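PDB 4TKT: AT-less polyketide synthase from Streptomyces platensis subsp. rosaceus, which probably extends the growing chain of isomigrastatin by decarboxylative condensation, as a ketosynthase domain of a polyketide synthase that lacks its own acyltransferases. Local coordinates for residues T459-L464 against V585-L590; V564-A567 against A573-A576; A299-A304 against G423-G428; R306-D311 against H435-D440. All blocks are in the same frame, centred on the assembly; numbering follows the deposited sequence.

Overall arrangement
The four contacts fall into two pairs in two parts of the chain. Contacts 3 and 4 belong to the ketosynthase core: both use helix 294-308, which lies on the neighbouring strands 421-427 and 432-439, and their centres are about 10 Å apart. Contact 3 is tied toward the probable active site, where the S426 hydroxyl bonds to the backbone oxygen of C186, which lies in the sequence motif of the ketosynthase nucleophile. Contacts 1 and 2 lie in the smaller domain around strand 460-466, with centres about 9 Å apart. They meet directly where L590 CD2 touches A567 CB at 3.6 Å. Contacts 1 and 3 are about 44 Å apart, centre to centre.

Contact 1 of 4, residues T459-L464 against V585-L590; sequences TVVVVL and VDWARL
The indole of W587 has V585 CG1 over the centre of one face, 3.5 Å above the ring plane, and L590 CD1 at its edge, in the plane. From strand 460-464 two valines come up to its six-membered ring at a slant: V463 CG2 stands 3.9 Å from W587 CZ2 and nearly as close to CH2, while V461 CG1 lies 4.2 Å from CZ3. W579, on helix 573-580, meets the same indole edge-to-face. The torsions fit this meeting. W587 carries CG anti to its carbonyl carbon (chi1 -65°), which sends the benzo end across to the strand, and V461 turns CG1 into the position between backbone N and carbonyl carbon (chi1 41°), with its methyl facing the ring. L590 reaches the strand more loosely, its CD1 lying 4.5 Å from V461 CG1.

V461 and V463 lie on the same side of strand 460-466, the edge strand of a three-stranded antiparallel sheet completed by 509-515 and 538-541. Much of this sheet matches the RhiE-like KS-MAT linker family, consistent with a linker domain. V460 and V462 turn to the other side, against helix 493-502. The short 3-10 turn 587-589, tied by R589 N to D586 O, thus presents the tryptophan to strand 460-466, at the edge of that sheet, from more than a hundred residues further along the chain.

Between the two segments the contact is carbon against carbon throughout, so its hold depends on shape and exclusion of water, with the indole and the valine side chains together bridging the 10.4 Å between the CA atoms of V461 and W587.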
loop_
_atom_site.group_PDB
_atom_site.type_symbol
_atom_site.label_atom_id
_atom_site.label_comp_id
_atom_site.label_asym_id
_atom_site.label_seq_id
_atom_site.Cartn_x
_atom_site.Cartn_y
_atom_site.Cartn_z
ATOM N N THR A 459 -5.230 34.447 3.406
ATOM C CA THR A 459 -4.505 33.861 4.525
ATOM C C THR A 459 -5.178 32.577 4.992
ATOM O O THR A 459 -6.372 32.563 5.288
ATOM C CB THR A 459 -4.404 34.836 5.718
ATOM O OG1 THR A 459 -3.544 35.930 5.379
ATOM C CG2 THR A 459 -3.840 34.128 6.939
ATOM N N VAL A 460 -4.404 31.499 5.046
ATOM C CA VAL A 460 -4.888 30.232 5.573
ATOM C C VAL A 460 -4.168 29.910 6.877
ATOM O O VAL A 460 -3.159 30.534 7.213
ATOM C CB VAL A 460 -4.679 29.079 4.571
ATOM C CG1 VAL A 460 -5.292 29.429 3.228
ATOM C CG2 VAL A 460 -3.196 28.764 4.420
ATOM N N VAL A 461 -4.689 28.937 7.614
ATOM C CA VAL A 461 -4.047 28.514 8.850
ATOM C C VAL A 461 -3.571 27.063 8.732
ATOM O O VAL A 461 -4.371 26.132 8.635
ATOM C CB VAL A 461 -4.993 28.686 10.063
ATOM C CG1 VAL A 461 -6.412 28.271 9.708
ATOM C CG2 VAL A 461 -4.472 27.922 11.274
ATOM N N VAL A 462 -2.252 26.889 8.716
ATOM C CA VAL A 462 -1.638 25.575 8.591
ATOM C C VAL A 462 -1.420 24.968 9.970
ATOM O O VAL A 462 -0.820 25.590 10.844
ATOM C CB VAL A 462 -0.294 25.646 7.834
ATOM C CG1 VAL A 462 0.405 24.295 7.845
ATOM C CG2 VAL A 462 -0.513 26.122 6.407
ATOM N N VAL A 463 -1.903 23.745 10.156
ATOM C CA VAL A 463 -1.901 23.108 11.466
ATOM C C VAL A 463 -1.112 21.794 11.449
ATOM O O VAL A 463 -1.106 21.074 10.450
ATOM C CB VAL A 463 -3.355 22.877 11.946
ATOM C CG1 VAL A 463 -3.573 21.457 12.450
ATOM C CG2 VAL A 463 -3.738 23.907 12.991
ATOM N N LEU A 464 -0.437 21.498 12.557
ATOM C CA LEU A 464 0.422 20.323 12.651
ATOM C C LEU A 464 0.478 19.802 14.085
ATOM O O LEU A 464 0.665 20.578 15.021
ATOM C CB LEU A 464 1.829 20.665 12.161
ATOM C CG LEU A 464 2.574 19.658 11.291
ATOM C CD1 LEU A 464 1.751 19.303 10.063
ATOM C CD2 LEU A 464 3.923 20.228 10.884
ATOM N N VAL A 585 -11.130 21.789 18.117
ATOM C CA VAL A 585 -11.700 22.637 17.077
ATOM C C VAL A 585 -12.296 21.813 15.941
ATOM O O VAL A 585 -11.635 20.934 15.388
ATOM C CB VAL A 585 -10.642 23.601 16.494
ATOM C CG1 VAL A 585 -11.183 24.313 15.261
ATOM C CG2 VAL A 585 -10.193 24.604 17.545
ATOM N N ASP A 586 -13.550 22.100 15.601
ATOM C CA ASP A 586 -14.196 21.464 14.460
ATOM C C ASP A 586 -13.930 22.285 13.202
ATOM O O ASP A 586 -14.719 23.158 12.839
ATOM C CB ASP A 586 -15.699 21.313 14.701
ATOM C CG ASP A 586 -16.374 20.441 13.659
ATOM O OD1 ASP A 586 -15.717 19.521 13.126
ATOM O OD2 ASP A 586 -17.565 20.676 13.372
ATOM N N TRP A 587 -12.816 21.989 12.539
ATOM C CA TRP A 587 -12.317 22.803 11.433
ATOM C C TRP A 587 -13.251 22.865 10.229
ATOM O O TRP A 587 -13.122 23.753 9.384
ATOM C CB TRP A 587 -10.953 22.284 10.981
ATOM C CG TRP A 587 -9.897 22.427 12.019
ATOM C CD1 TRP A 587 -9.405 21.448 12.830
ATOM C CD2 TRP A 587 -9.198 23.626 12.366
ATOM N NE1 TRP A 587 -8.440 21.963 13.660
ATOM C CE2 TRP A 587 -8.295 23.299 13.395
ATOM C CE3 TRP A 587 -9.246 24.945 11.903
ATOM C CZ2 TRP A 587 -7.447 24.242 13.971
ATOM C CZ3 TRP A 587 -8.407 25.879 12.476
ATOM C CH2 TRP A 587 -7.518 25.523 13.500
ATOM N N ALA A 588 -14.182 21.920 10.151
ATOM C CA ALA A 588 -15.123 21.870 9.040
ATOM C C ALA A 588 -15.963 23.143 8.967
ATOM O O ALA A 588 -16.386 23.553 7.886
ATOM C CB ALA A 588 -16.022 20.647 9.162
ATOM N N ARG A 589 -16.187 23.768 10.120
ATOM C CA ARG A 589 -17.020 24.965 10.202
ATOM C C ARG A 589 -16.436 26.125 9.402
ATOM O O ARG A 589 -17.160 27.031 8.991
ATOM C CB ARG A 589 -17.210 25.379 11.663
ATOM N N LEU A 590 -15.126 26.092 9.180
ATOM C CA LEU A 590 -14.454 27.124 8.398
ATOM C C LEU A 590 -14.827 27.066 6.923
ATOM O O LEU A 590 -14.925 28.095 6.253
ATOM C CB LEU A 590 -12.936 27.001 8.537
ATOM C CG LEU A 590 -12.315 27.506 9.837
ATOM C CD1 LEU A 590 -10.801 27.468 9.752
ATOM C CD2 LEU A 590 -12.799 28.910 10.119
#

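Contact 2 of 4, residues V564-A567 against A573-A576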
loop_
_atom_site.group_PDB
_atom_site.type_symbol
_atom_site.label_atom_id
_atom_site.label_comp_id
_atom_site.label_asym_id
_atom_site.label_seq_id
_atom_site.Cartn_x
_atom_site.Cartn_y
_atom_site.Cartn_z
ATOM N N VAL A 564 -14.324 30.842 15.553
ATOM C CA VAL A 564 -14.490 30.325 14.198
ATOM C C VAL A 564 -15.175 31.372 13.318
ATOM O O VAL A 564 -14.854 31.501 12.138
ATOM C CB VAL A 564 -15.285 28.986 14.179
ATOM C CG1 VAL A 564 -16.712 29.173 14.673
ATOM C CG2 VAL A 564 -15.277 28.374 12.784
ATOM N N ARG A 565 -16.098 32.132 13.899
ATOM C CA ARG A 565 -16.749 33.223 13.184
ATOM C C ARG A 565 -15.716 34.268 12.793
ATOM O O ARG A 565 -15.738 34.795 11.681
ATOM C CB ARG A 565 -17.848 33.852 14.038
ATOM C CG ARG A 565 -19.190 33.143 13.954
ATOM C CD ARG A 565 -20.011 33.396 15.207
ATOM N NE ARG A 565 -19.869 34.769 15.683
ATOM C CZ ARG A 565 -20.143 35.160 16.923
ATOM N NH1 ARG A 565 -20.570 34.279 17.818
ATOM N NH2 ARG A 565 -19.984 36.430 17.271
ATOM N N TRP A 566 -14.809 34.554 13.720
ATOM C CA TRP A 566 -13.705 35.468 13.468
ATOM C C TRP A 566 -12.838 34.964 12.323
ATOM O O TRP A 566 -12.509 35.711 11.403
ATOM C CB TRP A 566 -12.853 35.642 14.726
ATOM C CG TRP A 566 -13.505 36.448 15.802
ATOM C CD1 TRP A 566 -14.596 37.259 15.679
ATOM C CD2 TRP A 566 -13.105 36.522 17.175
ATOM N NE1 TRP A 566 -14.898 37.834 16.889
ATOM C CE2 TRP A 566 -13.997 37.397 17.824
ATOM C CE3 TRP A 566 -12.076 35.934 17.917
ATOM C CZ2 TRP A 566 -13.892 37.698 19.180
ATOM C CZ3 TRP A 566 -11.975 36.233 19.261
ATOM C CH2 TRP A 566 -12.877 37.105 19.879
ATOM N N ALA A 567 -12.476 33.686 12.390
ATOM C CA ALA A 567 -11.613 33.071 11.389
ATOM C C ALA A 567 -12.258 33.082 10.007
ATOM O O ALA A 567 -11.576 33.234 8.994
ATOM C CB ALA A 567 -11.268 31.652 11.800
ATOM N N ALA A 573 -6.293 34.131 13.909
ATOM C CA ALA A 573 -5.238 34.057 14.918
ATOM C C ALA A 573 -5.732 33.602 16.300
ATOM O O ALA A 573 -5.104 32.734 16.907
ATOM C CB ALA A 573 -4.517 35.403 15.030
ATOM N N PRO A 574 -6.845 34.176 16.808
ATOM C CA PRO A 574 -7.276 33.700 18.129
ATOM C C PRO A 574 -7.636 32.218 18.134
ATOM O O PRO A 574 -7.381 31.531 19.120
ATOM C CB PRO A 574 -8.510 34.556 18.428
ATOM C CG PRO A 574 -8.325 35.779 17.613
ATOM C CD PRO A 574 -7.667 35.313 16.352
ATOM N N LEU A 575 -8.212 31.737 17.039
ATOM C CA LEU A 575 -8.565 30.327 16.921
ATOM C C LEU A 575 -7.317 29.453 16.883
ATOM O O LEU A 575 -7.242 28.431 17.564
ATOM C CB LEU A 575 -9.412 30.089 15.670
ATOM C CG LEU A 575 -9.876 28.651 15.433
ATOM C CD1 LEU A 575 -10.678 28.145 16.620
ATOM C CD2 LEU A 575 -10.695 28.556 14.156
ATOM N N ALA A 576 -6.337 29.869 16.089
ATOM C CA ALA A 576 -5.105 29.109 15.923
ATOM C C ALA A 576 -4.329 29.004 17.229
ATOM O O ALA A 576 -3.808 27.942 17.569
ATOM C CB ALA A 576 -4.237 29.741 14.845
#
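Two consecutive helices, 560-568 and 573-580, are joined by a short loop and lean on each other through W566 and A567 on the first and P574 and L575 on the second. W566 and P574 cross at about a right angle. The benzo part of the indole does the touching: CE3 lies 3.8 Å from P574 CG, and CZ3 is 3.9 Å from P574 CB. A glycine in place of W566 would probably strip the proline ring of its aromatic neighbour and leave the outer side of the helix pair less well covered.

The helix pair packs beside the small three-stranded sheet that includes strand 460-466, and P574 sits in the first turn of its helix, where a residue without a backbone N-H is readily accommodated. The next residue, L575, holds CG anti to its backbone N (chi1 -179°) and delivers CD2 to the first helix. That methyl lies 3.9 Å from A567 CB and 4.2 Å from V564 CA, so it rests against backbone as well as side chain. The V564 and L575 CA atoms are only 6.5 Å apart. L590, from the following loop, also touches V564 and A567, and V585 packs against L575.

Contact 3 of 4, residues A299-A304 against G423-G428; sequences AVIRSA and GLSSFG
I301 lays its terminal methyl beside the side chain of S425, with I301 CD1 4.2 Å from S425 OG. Its CG1 is anti to the carbonyl carbon (chi1 -70°) and the chain then runs on extended, which carries CD1 from the helix over to the strand. The methyl meets a hydroxyl that is already engaged: S425 OG is hydrogen-bonded to H435 ND1 on the adjoining strand, so an apolar neighbour need cost it nothing. V300, one residue back, makes a looser contact, its CG1 4.5 Å from CE1 of F427 and slanting to that ring.

The helix here, 294-308, packs on the large mixed sheet of the thiolase-like ketosynthase fold, against strand 421-427, the adjoining 432-439 and, beyond it, 273-282. V300 also meets A279 and N281, and I301 fills in toward L336 and A339 of helix 328-340. Next along the strand, S426 OG bonds to C186 O, and the F427 ring meets that of H321 with the planes about 55° apart; both partners lie in sequence motifs characteristic of ketosynthases.

On the side of the helix turned from the strand, S303 folds back on its own backbone. A299 O takes the S303 hydroxyl at 2.7 Å from OG, 40° out of the carbonyl plane, while S303 N reaches the same oxygen at 2.9 Å from the opposite face.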
loop_
_atom_site.group_PDB
_atom_site.type_symbol
_atom_site.label_atom_id
_atom_site.label_comp_id
_atom_site.label_asym_id
_atom_site.label_seq_id
_atom_site.Cartn_x
_atom_site.Cartn_y
_atom_site.Cartn_z
ATOM N N ALA A 299 -10.441 -17.911 -17.172
ATOM C CA ALA A 299 -11.808 -17.790 -16.684
ATOM C C ALA A 299 -11.947 -16.648 -15.683
ATOM O O ALA A 299 -12.891 -15.860 -15.763
ATOM C CB ALA A 299 -12.265 -19.098 -16.060
ATOM N N VAL A 300 -11.007 -16.554 -14.745
ATOM C CA VAL A 300 -11.091 -15.535 -13.706
ATOM C C VAL A 300 -10.881 -14.144 -14.307
ATOM O O VAL A 300 -11.475 -13.169 -13.851
ATOM C CB VAL A 300 -10.073 -15.792 -12.560
ATOM C CG1 VAL A 300 -8.643 -15.520 -13.005
ATOM C CG2 VAL A 300 -10.416 -14.947 -11.345
ATOM N N ILE A 301 -10.062 -14.066 -15.351
ATOM C CA ILE A 301 -9.801 -12.802 -16.025
ATOM C C ILE A 301 -11.031 -12.335 -16.804
ATOM O O ILE A 301 -11.390 -11.158 -16.760
ATOM C CB ILE A 301 -8.588 -12.920 -16.966
ATOM C CG1 ILE A 301 -7.306 -13.063 -16.146
ATOM C CG2 ILE A 301 -8.483 -11.706 -17.865
ATOM C CD1 ILE A 301 -6.119 -13.536 -16.946
ATOM N N ARG A 302 -11.684 -13.260 -17.503
ATOM C CA ARG A 302 -12.915 -12.939 -18.216
ATOM C C ARG A 302 -14.040 -12.567 -17.256
ATOM O O ARG A 302 -14.831 -11.666 -17.536
ATOM C CB ARG A 302 -13.363 -14.109 -19.093
ATOM C CG ARG A 302 -12.479 -14.392 -20.294
ATOM C CD ARG A 302 -13.157 -15.383 -21.229
ATOM N NE ARG A 302 -12.228 -16.387 -21.740
ATOM C CZ ARG A 302 -12.133 -17.625 -21.268
ATOM N NH1 ARG A 302 -12.917 -18.024 -20.275
ATOM N NH2 ARG A 302 -11.260 -18.470 -21.794
ATOM N N SER A 303 -14.116 -13.269 -16.129
ATOM C CA SER A 303 -15.159 -13.015 -15.139
ATOM C C SER A 303 -15.054 -11.603 -14.585
ATOM O O SER A 303 -16.065 -10.928 -14.386
ATOM C CB SER A 303 -15.080 -14.028 -13.999
ATOM O OG SER A 303 -15.218 -15.348 -14.488
ATOM N N ALA A 304 -13.825 -11.163 -14.338
ATOM C CA ALA A 304 -13.588 -9.819 -13.827
ATOM C C ALA A 304 -13.952 -8.789 -14.886
ATOM O O ALA A 304 -14.551 -7.758 -14.582
ATOM C CB ALA A 304 -12.138 -9.657 -13.395
ATOM N N GLY A 423 -5.388 -3.977 -16.073
ATOM C CA GLY A 423 -5.718 -5.257 -15.475
ATOM C C GLY A 423 -4.607 -5.750 -14.567
ATOM O O GLY A 423 -3.429 -5.489 -14.810
ATOM N N LEU A 424 -4.983 -6.470 -13.518
ATOM C CA LEU A 424 -4.022 -6.917 -12.516
ATOM C C LEU A 424 -4.296 -8.356 -12.098
ATOM O O LEU A 424 -5.397 -8.680 -11.653
ATOM C CB LEU A 424 -4.068 -5.990 -11.301
ATOM C CG LEU A 424 -3.326 -6.407 -10.032
ATOM C CD1 LEU A 424 -1.824 -6.434 -10.259
ATOM C CD2 LEU A 424 -3.681 -5.467 -8.893
ATOM N N SER A 425 -3.290 -9.215 -12.237
ATOM C CA SER A 425 -3.442 -10.630 -11.908
ATOM C C SER A 425 -2.576 -11.057 -10.726
ATOM O O SER A 425 -1.478 -10.540 -10.524
ATOM C CB SER A 425 -3.104 -11.499 -13.120
ATOM O OG SER A 425 -3.971 -11.228 -14.205
ATOM N N SER A 426 -3.080 -12.010 -9.952
ATOM C CA SER A 426 -2.309 -12.611 -8.872
ATOM C C SER A 426 -2.755 -14.055 -8.689
ATOM O O SER A 426 -3.934 -14.327 -8.455
ATOM C CB SER A 426 -2.470 -11.821 -7.572
ATOM O OG SER A 426 -1.473 -12.177 -6.631
ATOM N N PHE A 427 -1.808 -14.978 -8.807
ATOM C CA PHE A 427 -2.122 -16.400 -8.807
ATOM C C PHE A 427 -1.417 -17.120 -7.666
ATOM O O PHE A 427 -0.191 -17.208 -7.638
ATOM C CB PHE A 427 -1.734 -17.028 -10.148
ATOM C CG PHE A 427 -2.340 -16.339 -11.339
ATOM C CD1 PHE A 427 -3.671 -15.950 -11.332
ATOM C CD2 PHE A 427 -1.577 -16.073 -12.466
ATOM C CE1 PHE A 427 -4.232 -15.314 -12.430
ATOM C CE2 PHE A 427 -2.132 -15.438 -13.567
ATOM C CZ PHE A 427 -3.462 -15.058 -13.548
ATOM N N GLY A 428 -2.201 -17.634 -6.725
ATOM C CA GLY A 428 -1.651 -18.350 -5.592
ATOM C C GLY A 428 -1.040 -19.673 -6.004
ATOM O O GLY A 428 -1.560 -20.358 -6.886
#

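Contact 4 of 4, residues R306-D311 against H435-D440; sequences RRAGVD and HVVVED
V437 rises from strand 432-439 straight into A308 and V310, and each of its side-chain carbons finds a partner. CB itself lies 3.9 Å from A308 CB. CG1, anti to the backbone N (chi1 -179°), branches toward both partners: it is 3.9 Å from A308 CB and 4.1 Å from V310 CG1, which meets it tip to tip. CG2, the other branch, passes A308 CB at 4.2 Å. The alanine methyl is therefore set against the whole fork of the valine, while V310 attends to one prong.

A308 is the last residue of helix 294-308, and G309 leaves the helix with a positive phi of 69°, a turn that glycine makes easily; a weak bond from G309 N to R306 O spans the bend. This reversal lets V310 swing back over the same valine that A308 covers. On the sheet side, V437 pairs through its backbone with strand 273-282, and A304 and W305, one turn earlier on the helix, also touch its side chain. The contact thus closes the C-terminal end of the helix onto the central mixed sheet of the ketosynthase core, and V310 also packs on R276 of the neighbouring strand.

With only apolar carbons meeting between the two segments, the fit depends on size. A308 and V437 have their CA atoms 6.7 Å apart, a spacing matched to a single methyl on the helix side and a branched side chain on the strand.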
loop_
_atom_site.group_PDB
_atom_site.type_symbol
_atom_site.label_atom_id
_atom_site.label_comp_id
_atom_site.label_asym_id
_atom_site.label_seq_id
_atom_site.Cartn_x
_atom_site.Cartn_y
_atom_site.Cartn_z
ATOM N N ARG A 306 -16.165 -9.145 -17.337
ATOM C CA ARG A 306 -17.618 -9.106 -17.485
ATOM C C ARG A 306 -18.253 -8.294 -16.362
ATOM O O ARG A 306 -19.148 -7.486 -16.598
ATOM C CB ARG A 306 -18.200 -10.522 -17.509
ATOM N N ARG A 307 -17.776 -8.510 -15.143
ATOM C CA ARG A 307 -18.277 -7.786 -13.982
ATOM C C ARG A 307 -17.931 -6.303 -14.073
ATOM O O ARG A 307 -18.665 -5.450 -13.572
ATOM C CB ARG A 307 -17.709 -8.392 -12.700
ATOM C CG ARG A 307 -18.200 -7.747 -11.416
ATOM C CD ARG A 307 -18.672 -8.808 -10.439
ATOM N NE ARG A 307 -17.730 -9.922 -10.360
ATOM C CZ ARG A 307 -18.038 -11.130 -9.900
ATOM N NH1 ARG A 307 -19.271 -11.384 -9.481
ATOM N NH2 ARG A 307 -17.118 -12.084 -9.866
ATOM N N ALA A 308 -16.810 -6.004 -14.722
ATOM C CA ALA A 308 -16.350 -4.631 -14.883
ATOM C C ALA A 308 -17.092 -3.926 -16.010
ATOM O O ALA A 308 -17.181 -2.698 -16.035
ATOM C CB ALA A 308 -14.853 -4.604 -15.140
ATOM N N GLY A 309 -17.619 -4.708 -16.946
ATOM C CA GLY A 309 -18.342 -4.161 -18.078
ATOM C C GLY A 309 -17.438 -3.416 -19.041
ATOM O O GLY A 309 -17.852 -2.446 -19.673
ATOM N N VAL A 310 -16.196 -3.875 -19.154
ATOM C CA VAL A 310 -15.217 -3.223 -20.014
ATOM C C VAL A 310 -15.058 -3.954 -21.342
ATOM O O VAL A 310 -15.466 -5.107 -21.480
ATOM C CB VAL A 310 -13.837 -3.134 -19.328
ATOM C CG1 VAL A 310 -13.953 -2.426 -17.989
ATOM C CG2 VAL A 310 -13.247 -4.520 -19.144
ATOM N N ASP A 311 -14.470 -3.266 -22.316
ATOM C CA ASP A 311 -14.091 -3.874 -23.586
ATOM C C ASP A 311 -12.587 -4.130 -23.567
ATOM O O ASP A 311 -11.798 -3.195 -23.696
ATOM C CB ASP A 311 -14.476 -2.969 -24.760
ATOM C CG ASP A 311 -14.365 -3.666 -26.111
ATOM O OD1 ASP A 311 -13.668 -4.698 -26.211
ATOM O OD2 ASP A 311 -14.977 -3.168 -27.081
ATOM N N HIS A 435 -8.178 -11.661 -10.362
ATOM C CA HIS A 435 -7.927 -10.599 -11.325
ATOM C C HIS A 435 -8.746 -9.368 -10.962
ATOM O O HIS A 435 -9.915 -9.474 -10.592
ATOM C CB HIS A 435 -8.253 -11.056 -12.746
ATOM C CG HIS A 435 -7.760 -10.124 -13.807
ATOM N ND1 HIS A 435 -6.481 -10.186 -14.319
ATOM C CD2 HIS A 435 -8.371 -9.102 -14.451
ATOM C CE1 HIS A 435 -6.328 -9.247 -15.234
ATOM N NE2 HIS A 435 -7.460 -8.574 -15.333
ATOM N N VAL A 436 -8.120 -8.200 -11.061
ATOM C CA VAL A 436 -8.776 -6.945 -10.721
ATOM C C VAL A 436 -8.687 -5.974 -11.891
ATOM O O VAL A 436 -7.641 -5.855 -12.529
ATOM C CB VAL A 436 -8.151 -6.312 -9.460
ATOM C CG1 VAL A 436 -8.748 -4.946 -9.190
ATOM C CG2 VAL A 436 -8.357 -7.218 -8.262
ATOM N N VAL A 437 -9.794 -5.294 -12.179
ATOM C CA VAL A 437 -9.857 -4.348 -13.287
ATOM C C VAL A 437 -9.981 -2.916 -12.785
ATOM O O VAL A 437 -10.951 -2.572 -12.109
ATOM C CB VAL A 437 -11.045 -4.651 -14.213
ATOM C CG1 VAL A 437 -11.075 -3.669 -15.371
ATOM C CG2 VAL A 437 -10.972 -6.081 -14.715
ATOM N N VAL A 438 -9.000 -2.078 -13.118
ATOM C CA VAL A 438 -9.007 -0.694 -12.655
ATOM C C VAL A 438 -8.916 0.316 -13.800
ATOM O O VAL A 438 -8.320 0.052 -14.844
ATOM C CB VAL A 438 -7.849 -0.417 -11.661
ATOM C CG1 VAL A 438 -7.898 -1.392 -10.498
ATOM C CG2 VAL A 438 -6.504 -0.495 -12.357
ATOM N N GLU A 439 -9.531 1.471 -13.589
ATOM C CA GLU A 439 -9.397 2.604 -14.491
ATOM C C GLU A 439 -9.161 3.862 -13.664
ATOM O O GLU A 439 -9.577 3.927 -12.506
ATOM C CB GLU A 439 -10.642 2.761 -15.364
ATOM C CG GLU A 439 -11.913 3.044 -14.577
ATOM C CD GLU A 439 -13.099 3.366 -15.467
ATOM O OE1 GLU A 439 -12.989 3.192 -16.699
ATOM O OE2 GLU A 439 -14.144 3.795 -14.931
ATOM N N ASP A 440 -8.492 4.858 -14.235
ATOM C CA ASP A 440 -8.306 6.108 -13.508
ATOM C C ASP A 440 -9.587 6.935 -13.549
ATOM O O ASP A 440 -10.573 6.544 -14.176
ATOM C CB ASP A 440 -7.122 6.912 -14.059
ATOM C CG ASP A 440 -7.202 7.133 -15.552
ATOM O OD1 ASP A 440 -8.216 6.745 -16.170
ATOM O OD2 ASP A 440 -6.243 7.710 -16.109
#